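EvdO1 (Micromonospora carbonacea, PDB 4XBZ) probably acts as a metal-dependent oxygenase of the phytanoyl-CoA dioxygenase family, with a double-stranded beta-helix fold, in oxidative cyclizations of orthosomycin biosynthesis. Local coordinates at residues G182-P187 with A228-G233. Numbering follows the deposited sequence.
Sequences GIYLDP and AVMQPG
Met-230 lays its side chain over one face of the Tyr-184 ring, and its atoms can be taken in turn. Met-230 CB sits 3.7 Å from Tyr-184 CD2, near the rim. CG, placed beside its own backbone N, makes the CH-pi contact, 3.8 Å from the Tyr-184 ring centroid and 15° off the normal. The chain then bends at chi2 (-71°), leaving SD farther off yet still above the face, 4.6 Å from that centroid: a Met-aromatic contact. Met-230 CE continues away from the ring, its nearest ring atom being Tyr-184 CZ at 5.0 Å, and lies by Ala-228 CB. At the ring's far end one water links Tyr-184 OH to Ala-228 O, donating to the carbonyl. Gly-233 N donates to Tyr-184 O at 2.6 Å, almost linearly (176°); its positive phi favours glycine. Beyond the strand end, Pro-187 CD meets Pro-232 CG at 3.5 Å, the proline rings lying across one another. Within the double-stranded beta-helix, the contact joins the end of strand 179-184 to the loop entering its antiparallel neighbour, strand 235-239, whose Leu-236 touches both Tyr-184 and Met-230; helix 66-86 packs against Pro-232, and strand 256-263 touches Tyr-184 through Val-256.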
ATOM      1  N   GLY A 182     -10.494   6.555 -11.407  1.00 24.41           N
ATOM      2  CA  GLY A 182     -11.565   7.055 -12.250  1.00 23.75           C
ATOM      3  C   GLY A 182     -11.508   8.559 -12.276  1.00 25.78           C
ATOM      4  O   GLY A 182     -11.760   9.210 -11.262  1.00 24.86           O
ATOM      5  N   ILE A 183     -11.144   9.114 -13.428  1.00 23.79           N
ATOM      6  CA  ILE A 183     -11.066  10.561 -13.585  1.00 23.44           C
ATOM      7  C   ILE A 183     -12.327  11.080 -14.293  1.00 26.77           C
ATOM      8  O   ILE A 183     -12.653  10.679 -15.413  1.00 24.68           O
ATOM      9  CB  ILE A 183      -9.802  10.940 -14.339  1.00 24.86           C
ATOM     10  CG1 ILE A 183      -8.613  10.293 -13.633  1.00 27.45           C
ATOM     11  CG2 ILE A 183      -9.643  12.446 -14.411  1.00 27.13           C
ATOM     12  CD1 ILE A 183      -7.274  10.565 -14.273  1.00 32.67           C
ATOM     13  N   TYR A 184     -13.059  11.947 -13.602  1.00 28.47           N
ATOM     14  CA  TYR A 184     -14.391  12.339 -14.041  1.00 26.74           C
ATOM     15  C   TYR A 184     -14.390  13.555 -14.963  1.00 28.16           C
ATOM     16  O   TYR A 184     -13.893  14.630 -14.605  1.00 26.32           O
ATOM     17  CB  TYR A 184     -15.274  12.595 -12.820  1.00 22.91           C
ATOM     18  CG  TYR A 184     -15.762  11.313 -12.210  1.00 25.59           C
ATOM     19  CD1 TYR A 184     -14.866  10.395 -11.669  1.00 24.25           C
ATOM     20  CD2 TYR A 184     -17.112  11.002 -12.186  1.00 22.38           C
ATOM     21  CE1 TYR A 184     -15.299   9.208 -11.123  1.00 20.95           C
ATOM     22  CE2 TYR A 184     -17.554   9.822 -11.629  1.00 24.56           C
ATOM     23  CZ  TYR A 184     -16.636   8.924 -11.097  1.00 25.15           C
ATOM     24  OH  TYR A 184     -17.060   7.732 -10.556  1.00 24.47           O
ATOM     25  N   LEU A 185     -14.952  13.365 -16.153  1.00 27.48           N
ATOM     26  CA  LEU A 185     -15.047  14.429 -17.140  1.00 31.27           C
ATOM     27  C   LEU A 185     -16.386  15.146 -16.983  1.00 32.92           C
ATOM     28  O   LEU A 185     -16.528  16.322 -17.316  1.00 32.26           O
ATOM     29  CB  LEU A 185     -14.917  13.880 -18.556  1.00 23.30           C
ATOM     30  CG  LEU A 185     -13.709  13.003 -18.868  1.00 32.28           C
ATOM     31  CD1 LEU A 185     -13.448  12.927 -20.373  1.00 24.59           C
ATOM     32  CD2 LEU A 185     -12.476  13.475 -18.117  1.00 33.36           C
ATOM     33  N   ASP A 186     -17.375  14.418 -16.488  1.00 29.26           N
ATOM     34  CA  ASP A 186     -18.685  14.991 -16.260  1.00 32.09           C
ATOM     35  C   ASP A 186     -19.045  14.814 -14.792  1.00 33.14           C
ATOM     36  O   ASP A 186     -18.531  13.894 -14.138  1.00 34.81           O
ATOM     37  CB  ASP A 186     -19.713  14.339 -17.183  1.00 29.84           C
ATOM     38  CG  ASP A 186     -19.311  14.427 -18.631  1.00 34.12           C
ATOM     39  OD1 ASP A 186     -18.923  15.532 -19.084  1.00 36.19           O
ATOM     40  OD2 ASP A 186     -19.359  13.386 -19.313  1.00 33.62           O
ATOM     41  N   PRO A 187     -19.896  15.707 -14.256  1.00 34.32           N
ATOM     42  CA  PRO A 187     -20.271  15.558 -12.844  1.00 30.39           C
ATOM     43  C   PRO A 187     -21.045  14.268 -12.621  1.00 32.12           C
ATOM     44  O   PRO A 187     -21.664  13.742 -13.552  1.00 31.96           O
ATOM     45  CB  PRO A 187     -21.139  16.790 -12.564  1.00 33.57           C
ATOM     46  CG  PRO A 187     -21.671  17.192 -13.880  1.00 31.75           C
ATOM     47  CD  PRO A 187     -20.652  16.787 -14.922  1.00 34.91           C
ATOM     48  N   ALA A 228     -20.463   8.029  -4.484  1.00 28.49           N
ATOM     49  CA  ALA A 228     -19.268   8.714  -4.898  1.00 30.91           C
ATOM     50  C   ALA A 228     -19.649   9.987  -5.649  1.00 30.14           C
ATOM     51  O   ALA A 228     -19.793   9.963  -6.879  1.00 26.58           O
ATOM     52  CB  ALA A 228     -18.425   7.790  -5.762  1.00 33.71           C
ATOM     53  N   VAL A 229     -19.799  11.094  -4.915  1.00 26.96           N
ATOM     54  CA  VAL A 229     -20.339  12.328  -5.491  1.00 27.00           C
ATOM     55  C   VAL A 229     -19.251  13.245  -6.047  1.00 25.54           C
ATOM     56  O   VAL A 229     -18.436  13.796  -5.313  1.00 22.87           O
ATOM     57  CB  VAL A 229     -21.189  13.109  -4.459  1.00 31.29           C
ATOM     58  CG1 VAL A 229     -21.686  14.431  -5.064  1.00 28.49           C
ATOM     59  CG2 VAL A 229     -22.365  12.259  -3.991  1.00 25.06           C
ATOM     60  N   MET A 230     -19.280  13.430  -7.365  1.00 29.75           N
ATOM     61  CA  MET A 230     -18.129  13.944  -8.114  1.00 30.40           C
ATOM     62  C   MET A 230     -18.365  15.210  -8.939  1.00 31.05           C
ATOM     63  O   MET A 230     -19.360  15.318  -9.671  1.00 28.41           O
ATOM     64  CB  MET A 230     -17.627  12.853  -9.069  1.00 23.71           C
ATOM     65  CG  MET A 230     -17.449  11.536  -8.392  1.00 31.65           C
ATOM     66  SD  MET A 230     -16.031  11.631  -7.310  1.00 31.52           S
ATOM     67  CE  MET A 230     -16.327  10.238  -6.291  1.00 32.92           C
ATOM     68  N   GLN A 231     -17.412  16.135  -8.848  1.00 28.89           N
ATOM     69  CA  GLN A 231     -17.334  17.255  -9.780  1.00 33.00           C
ATOM     70  C   GLN A 231     -16.351  16.908 -10.895  1.00 29.36           C
ATOM     71  O   GLN A 231     -15.475  16.076 -10.690  1.00 26.96           O
ATOM     72  CB  GLN A 231     -16.908  18.537  -9.056  1.00 32.11           C
ATOM     73  CG  GLN A 231     -17.949  19.054  -8.071  1.00 32.65           C
ATOM     74  CD  GLN A 231     -19.354  18.945  -8.614  1.00 42.07           C
ATOM     75  OE1 GLN A 231     -19.685  19.517  -9.662  1.00 39.63           O
ATOM     76  NE2 GLN A 231     -20.196  18.182  -7.912  1.00 47.06           N
ATOM     77  N   PRO A 232     -16.502  17.520 -12.088  1.00 33.06           N
ATOM     78  CA  PRO A 232     -15.535  17.169 -13.141  1.00 30.52           C
ATOM     79  C   PRO A 232     -14.099  17.539 -12.744  1.00 32.86           C
ATOM     80  O   PRO A 232     -13.856  18.551 -12.063  1.00 31.06           O
ATOM     81  CB  PRO A 232     -16.015  17.976 -14.355  1.00 31.29           C
ATOM     82  CG  PRO A 232     -17.506  18.142 -14.129  1.00 32.52           C
ATOM     83  CD  PRO A 232     -17.627  18.322 -12.612  1.00 35.83           C
ATOM     84  N   GLY A 233     -13.158  16.689 -13.139  1.00 29.28           N
ATOM     85  CA  GLY A 233     -11.768  16.855 -12.736  1.00 32.01           C
ATOM     86  C   GLY A 233     -11.431  16.261 -11.381  1.00 28.05           C
ATOM     87  O   GLY A 233     -10.279  16.318 -10.942  1.00 30.41           O
TER
HETATM   88  O   HOH W   1     -19.598   8.291  -8.981  1.00 20.83           O